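PDB 2ZTB: crystal protein from Bacillus thuringiensis serovar dakota, which recognizes cancer cells as the activated form of the toxin parasporin-2 and probably kills them by forming membrane pores, like aerolysin-type beta-pore-forming toxins. Local coordinates for residues A[3-9]-A[60-65]; A[185-191]-A[222-227]. All coordinates share one frame; numbering follows the deposited sequence.

Contact 1: residues A[3-9]-A[60-65]; sequences VIREYLM and YCYKNV
Lys-63 and Glu-6 face each other across an antiparallel strand pair and form its closely packed side. The chain of Lys-63 runs out extended and bends at its last torsion (chi4 -72°), which brings NZ to the backbone of the other strand. There NZ donates to Tyr-7 O at 2.7 Å, and a salt bridge, weak as a hydrogen bond, joins it to Glu-6 OE1 at 3.2 Å. Glu-12 is a second acidic partner of this ammonium, and Ser-124 and Thr-123 bind the Glu-6 carboxylate. The backbones of Glu-6 and Lys-63 bond in both directions, with Glu-6 N to Lys-63 O at 3.0 Å. On the same face, Ile-4 CB lies 3.8 Å from Val-65 CG2, both residues buried. The other face is more open. Exposed Arg-5 lays its guanidinium over one face of the Tyr-62 ring, off-centre, with the planes 29° apart. A salt bridge to Asp-192 also holds it. Tyr-7 meets Tyr-62 through CE1, and its OH lies over one face of the Tyr-60 ring; the rings overlap only slightly (centroids 5.5 Å apart in both pairs). Short strand 4-7 thus lies along the start of long strand 61-90, whose backbone also bonds to strand 168-199, while Phe-122 packs against Ile-4 and Glu-6.

Contact 2: residues A[185-191]-A[222-227]; sequences FSAPITV and TSGTLR
Leu-226 and Ala-187 form a hydrogen-bonded antiparallel pair, with Leu-226 N to Ala-187 O at 2.8 Å and nearly straight (169° at the hydrogen). The return bond, Ala-187 N to Leu-226 O, is longer at 3.1 Å and more bent. The leucine can be followed outward. Its CB sits 3.6 Å from Ala-187 O and 4.1 Å from Ile-189 CD1; the Leu-226 and Ile-189 side chains cross at about a right angle. CG is set anti to the backbone N (chi1 177°). From there CD2 reaches the edge of the Phe-185 ring, near its plane, 3.7 Å from CE1. Leu-126 and Ile-144 also pack on this side chain. Ile-189 shares its face of the sheet and pairs with Gly-224, which puts no side chain beside it. Ile-189 CG1 instead lies over the backbone, 3.8 Å from Thr-225 N. Ser-186, Thr-190, Ser-223, Thr-225 and Arg-227 point to the opposite face, which is more exposed and largely polar. At the Thr-222 end, Val-191 N donates to Thr-222 O at 2.8 Å. One buried apolar face and one largely polar face make this an amphipathic antiparallel strand pair, here within the elongated, strand-rich fold of an aerolysin-type toxin.

Contacts 1 and 2 are neighbours in one antiparallel sheet, with centres about 11 Å apart. Strand 61-90 takes part in the first and strand 168-199 in the second, and these two strands pair directly. Asn-64 O lies 3.0 Å from Thr-190 N, a probable hydrogen bond. Packing joins them further: Val-65 CG1 is 3.7 Å from Ala-187 CB, and Tyr-62 O is 3.7 Å from Val-191 CG1. The local strand order is therefore 4-7, 61-90, 168-199, 223-247. Phe-122 touches both contacts, reaching Ile-189 in contact 2. Along the chain, contact 1 closes before contact 2 opens.

Contact 1: residues A[3-9]-A[60-65]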
loop_
_atom_site.group_PDB
_atom_site.type_symbol
_atom_site.label_atom_id
_atom_site.label_comp_id
_atom_site.label_asym_id
_atom_site.label_seq_id
_atom_site.Cartn_x
_atom_site.Cartn_y
_atom_site.Cartn_z
ATOM N N VAL A 3 11.060 -6.316 5.887
ATOM C CA VAL A 3 12.461 -6.323 5.421
ATOM C C VAL A 3 12.618 -7.138 4.124
ATOM O O VAL A 3 12.742 -8.372 4.136
ATOM C CB VAL A 3 13.469 -6.859 6.504
ATOM C CG1 VAL A 3 14.874 -6.221 6.295
ATOM C CG2 VAL A 3 12.939 -6.599 7.935
ATOM N N ILE A 4 12.616 -6.434 3.004
ATOM C CA ILE A 4 12.649 -7.069 1.689
ATOM C C ILE A 4 14.061 -6.974 1.093
ATOM O O ILE A 4 14.738 -5.958 1.234
ATOM C CB ILE A 4 11.544 -6.456 0.770
ATOM C CG1 ILE A 4 10.152 -6.896 1.261
ATOM C CG2 ILE A 4 11.752 -6.819 -0.708
ATOM C CD1 ILE A 4 9.049 -5.878 1.004
ATOM N N ARG A 5 14.499 -8.054 0.455
ATOM C CA ARG A 5 15.805 -8.105 -0.181
ATOM C C ARG A 5 15.750 -9.067 -1.353
ATOM O O ARG A 5 15.662 -10.274 -1.173
ATOM C CB ARG A 5 16.884 -8.531 0.824
ATOM C CG ARG A 5 18.300 -8.609 0.262
ATOM C CD ARG A 5 19.295 -8.471 1.399
ATOM N NE ARG A 5 20.681 -8.655 0.984
ATOM C CZ ARG A 5 21.495 -7.684 0.571
ATOM N NH1 ARG A 5 21.076 -6.426 0.494
ATOM N NH2 ARG A 5 22.745 -7.981 0.231
ATOM N N GLU A 6 15.787 -8.525 -2.562
ATOM C CA GLU A 6 15.729 -9.372 -3.743
ATOM C C GLU A 6 16.667 -8.876 -4.831
ATOM O O GLU A 6 17.220 -7.783 -4.727
ATOM C CB GLU A 6 14.277 -9.534 -4.249
ATOM C CG GLU A 6 13.470 -8.258 -4.383
ATOM C CD GLU A 6 12.032 -8.518 -4.843
ATOM O OE1 GLU A 6 11.743 -8.284 -6.040
ATOM O OE2 GLU A 6 11.203 -8.953 -4.010
ATOM N N TYR A 7 16.852 -9.702 -5.856
ATOM C CA TYR A 7 17.685 -9.371 -6.980
ATOM C C TYR A 7 17.187 -8.127 -7.704
ATOM O O TYR A 7 15.972 -7.873 -7.804
ATOM C CB TYR A 7 17.768 -10.542 -7.958
ATOM C CG TYR A 7 18.608 -11.718 -7.488
ATOM C CD1 TYR A 7 19.710 -11.539 -6.642
ATOM C CD2 TYR A 7 18.313 -13.011 -7.913
ATOM C CE1 TYR A 7 20.486 -12.626 -6.218
ATOM C CE2 TYR A 7 19.080 -14.102 -7.501
ATOM C CZ TYR A 7 20.168 -13.909 -6.655
ATOM O OH TYR A 7 20.916 -15.011 -6.246
ATOM N N LEU A 8 18.139 -7.337 -8.191
ATOM C CA LEU A 8 17.835 -6.246 -9.093
ATOM C C LEU A 8 17.777 -6.858 -10.495
ATOM O O LEU A 8 18.577 -7.747 -10.832
ATOM C CB LEU A 8 18.896 -5.152 -8.980
ATOM C CG LEU A 8 18.705 -3.881 -9.825
ATOM C CD1 LEU A 8 17.545 -3.027 -9.308
ATOM C CD2 LEU A 8 20.023 -3.072 -9.880
ATOM N N MET A 9 16.806 -6.423 -11.290
ATOM C CA MET A 9 16.635 -6.939 -12.642
ATOM C C MET A 9 16.962 -5.852 -13.677
ATOM O O MET A 9 16.909 -4.667 -13.359
ATOM C CB MET A 9 15.202 -7.450 -12.831
ATOM C CG MET A 9 14.714 -8.450 -11.747
ATOM S SD MET A 9 15.569 -10.041 -11.856
ATOM C CE MET A 9 14.878 -10.738 -13.368
ATOM N N TYR A 60 26.632 -10.524 -6.891
ATOM C CA TYR A 60 25.193 -10.292 -6.998
ATOM C C TYR A 60 24.825 -8.851 -6.694
ATOM O O TYR A 60 25.665 -8.067 -6.251
ATOM C CB TYR A 60 24.413 -11.267 -6.102
ATOM C CG TYR A 60 24.563 -12.698 -6.550
ATOM C CD1 TYR A 60 25.475 -13.561 -5.918
ATOM C CD2 TYR A 60 23.828 -13.179 -7.631
ATOM C CE1 TYR A 60 25.629 -14.871 -6.343
ATOM C CE2 TYR A 60 23.971 -14.475 -8.064
ATOM C CZ TYR A 60 24.874 -15.320 -7.420
ATOM O OH TYR A 60 25.000 -16.613 -7.861
ATOM N N CYS A 61 23.568 -8.505 -6.954
ATOM C CA CYS A 61 23.084 -7.143 -6.765
ATOM C C CYS A 61 21.608 -7.159 -6.365
ATOM O O CYS A 61 20.773 -7.785 -7.030
ATOM C CB CYS A 61 23.313 -6.314 -8.033
ATOM S SG CYS A 61 22.864 -4.596 -7.910
ATOM N N TYR A 62 21.313 -6.461 -5.273
ATOM C CA TYR A 62 20.018 -6.544 -4.616
ATOM C C TYR A 62 19.387 -5.183 -4.474
ATOM O O TYR A 62 20.080 -4.188 -4.295
ATOM C CB TYR A 62 20.150 -7.152 -3.215
ATOM C CG TYR A 62 20.875 -8.473 -3.156
ATOM C CD1 TYR A 62 22.255 -8.526 -2.916
ATOM C CD2 TYR A 62 20.192 -9.676 -3.325
ATOM C CE1 TYR A 62 22.936 -9.740 -2.854
ATOM C CE2 TYR A 62 20.868 -10.903 -3.255
ATOM C CZ TYR A 62 22.232 -10.923 -3.024
ATOM O OH TYR A 62 22.897 -12.137 -2.953
ATOM N N LYS A 63 18.064 -5.161 -4.587
ATOM C CA LYS A 63 17.231 -4.049 -4.154
ATOM C C LYS A 63 16.601 -4.437 -2.804
ATOM O O LYS A 63 16.324 -5.616 -2.541
ATOM C CB LYS A 63 16.163 -3.727 -5.206
ATOM C CG LYS A 63 15.343 -4.920 -5.710
ATOM C CD LYS A 63 14.171 -4.416 -6.554
ATOM C CE LYS A 63 13.188 -5.508 -6.896
ATOM N NZ LYS A 63 13.632 -6.517 -7.899
ATOM N N ASN A 64 16.418 -3.435 -1.946
ATOM C CA ASN A 64 16.004 -3.629 -0.564
ATOM C C ASN A 64 14.950 -2.595 -0.211
ATOM O O ASN A 64 15.026 -1.458 -0.661
ATOM C CB ASN A 64 17.176 -3.425 0.407
ATOM C CG ASN A 64 18.412 -4.242 0.048
ATOM O OD1 ASN A 64 19.234 -3.834 -0.783
ATOM N ND2 ASN A 64 18.561 -5.380 0.691
ATOM N N VAL A 65 13.994 -2.994 0.625
ATOM C CA VAL A 65 13.071 -2.062 1.261
ATOM C C VAL A 65 13.517 -1.958 2.713
ATOM O O VAL A 65 13.778 -2.967 3.365
ATOM C CB VAL A 65 11.589 -2.540 1.148
ATOM C CG1 VAL A 65 10.625 -1.525 1.763
ATOM C CG2 VAL A 65 11.213 -2.814 -0.314
#

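Contact 2: residues A[185-191]-A[222-227]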
loop_
_atom_site.group_PDB
_atom_site.type_symbol
_atom_site.label_atom_id
_atom_site.label_comp_id
_atom_site.label_asym_id
_atom_site.label_seq_id
_atom_site.Cartn_x
_atom_site.Cartn_y
_atom_site.Cartn_z
ATOM N N PHE A 185 2.642 6.097 4.704
ATOM C CA PHE A 185 3.893 5.436 5.054
ATOM C C PHE A 185 4.929 5.569 3.938
ATOM O O PHE A 185 4.599 5.877 2.796
ATOM C CB PHE A 185 3.660 3.972 5.475
ATOM C CG PHE A 185 3.017 3.111 4.414
ATOM C CD1 PHE A 185 3.788 2.547 3.380
ATOM C CD2 PHE A 185 1.650 2.836 4.457
ATOM C CE1 PHE A 185 3.197 1.736 2.397
ATOM C CE2 PHE A 185 1.041 2.027 3.475
ATOM C CZ PHE A 185 1.821 1.478 2.436
ATOM N N SER A 186 6.191 5.397 4.295
ATOM C CA SER A 186 7.271 5.390 3.314
ATOM C C SER A 186 8.372 4.492 3.841
ATOM O O SER A 186 8.388 4.154 5.022
ATOM C CB SER A 186 7.791 6.804 3.025
ATOM O OG SER A 186 8.301 7.420 4.190
ATOM N N ALA A 187 9.250 4.070 2.941
ATOM C CA ALA A 187 10.425 3.281 3.273
ATOM C C ALA A 187 11.490 3.591 2.221
ATOM O O ALA A 187 11.163 3.760 1.041
ATOM C CB ALA A 187 10.091 1.803 3.261
ATOM N N PRO A 188 12.764 3.686 2.644
ATOM C CA PRO A 188 13.835 3.831 1.660
ATOM C C PRO A 188 14.022 2.531 0.866
ATOM O O PRO A 188 13.919 1.432 1.426
ATOM C CB PRO A 188 15.066 4.117 2.522
ATOM C CG PRO A 188 14.737 3.479 3.870
ATOM C CD PRO A 188 13.268 3.666 4.037
ATOM N N ILE A 189 14.235 2.669 -0.437
ATOM C CA ILE A 189 14.713 1.572 -1.269
ATOM C C ILE A 189 16.217 1.770 -1.473
ATOM O O ILE A 189 16.661 2.881 -1.794
ATOM C CB ILE A 189 14.051 1.568 -2.678
ATOM C CG1 ILE A 189 12.501 1.633 -2.600
ATOM C CG2 ILE A 189 14.597 0.409 -3.534
ATOM C CD1 ILE A 189 11.846 0.345 -2.252
ATOM N N THR A 190 16.996 0.705 -1.308
ATOM C CA THR A 190 18.445 0.793 -1.506
ATOM C C THR A 190 18.972 -0.350 -2.362
ATOM O O THR A 190 18.513 -1.490 -2.249
ATOM C CB THR A 190 19.230 0.816 -0.180
ATOM O OG1 THR A 190 19.019 -0.417 0.518
ATOM C CG2 THR A 190 18.811 2.003 0.701
ATOM N N VAL A 191 19.936 -0.033 -3.222
ATOM C CA VAL A 191 20.589 -1.045 -4.043
ATOM C C VAL A 191 22.053 -1.225 -3.596
ATOM O O VAL A 191 22.771 -0.251 -3.375
ATOM C CB VAL A 191 20.452 -0.722 -5.568
ATOM C CG1 VAL A 191 21.459 -1.507 -6.390
ATOM C CG2 VAL A 191 19.030 -1.017 -6.047
ATOM N N THR A 222 21.456 4.796 -6.661
ATOM C CA THR A 222 21.311 3.471 -6.069
ATOM C C THR A 222 20.232 3.463 -4.994
ATOM O O THR A 222 20.161 2.541 -4.178
ATOM C CB THR A 222 22.640 2.956 -5.463
ATOM O OG1 THR A 222 23.149 3.937 -4.550
ATOM C CG2 THR A 222 23.676 2.662 -6.565
ATOM N N SER A 223 19.392 4.493 -4.985
ATOM C CA SER A 223 18.271 4.513 -4.064
ATOM C C SER A 223 16.975 4.996 -4.685
ATOM O O SER A 223 16.969 5.623 -5.740
ATOM C CB SER A 223 18.606 5.324 -2.805
ATOM O OG SER A 223 18.935 6.646 -3.135
ATOM N N GLY A 224 15.875 4.679 -4.008
ATOM C CA GLY A 224 14.563 5.189 -4.345
ATOM C C GLY A 224 13.697 5.201 -3.103
ATOM O O GLY A 224 14.207 5.083 -1.986
ATOM N N THR A 225 12.382 5.319 -3.302
ATOM C CA THR A 225 11.432 5.507 -2.200
ATOM C C THR A 225 10.138 4.725 -2.421
ATOM O O THR A 225 9.550 4.753 -3.501
ATOM C CB THR A 225 11.102 7.008 -1.994
ATOM O OG1 THR A 225 12.316 7.759 -1.918
ATOM C CG2 THR A 225 10.299 7.243 -0.707
ATOM N N LEU A 226 9.719 4.017 -1.380
ATOM C CA LEU A 226 8.410 3.389 -1.339
ATOM C C LEU A 226 7.466 4.346 -0.618
ATOM O O LEU A 226 7.871 5.024 0.313
ATOM C CB LEU A 226 8.483 2.030 -0.644
ATOM C CG LEU A 226 7.179 1.232 -0.440
ATOM C CD1 LEU A 226 7.479 -0.251 -0.566
ATOM C CD2 LEU A 226 6.567 1.515 0.911
ATOM N N ARG A 227 6.227 4.439 -1.091
ATOM C CA ARG A 227 5.194 5.259 -0.450
ATOM C C ARG A 227 3.865 4.543 -0.492
ATOM O O ARG A 227 3.645 3.655 -1.314
ATOM C CB ARG A 227 5.046 6.628 -1.126
ATOM C CG ARG A 227 6.267 7.504 -0.963
ATOM C CD ARG A 227 6.051 8.905 -1.452
ATOM N NE ARG A 227 7.284 9.680 -1.306
ATOM C CZ ARG A 227 7.556 10.488 -0.277
ATOM N NH1 ARG A 227 6.671 10.650 0.713
ATOM N NH2 ARG A 227 8.716 11.146 -0.243
#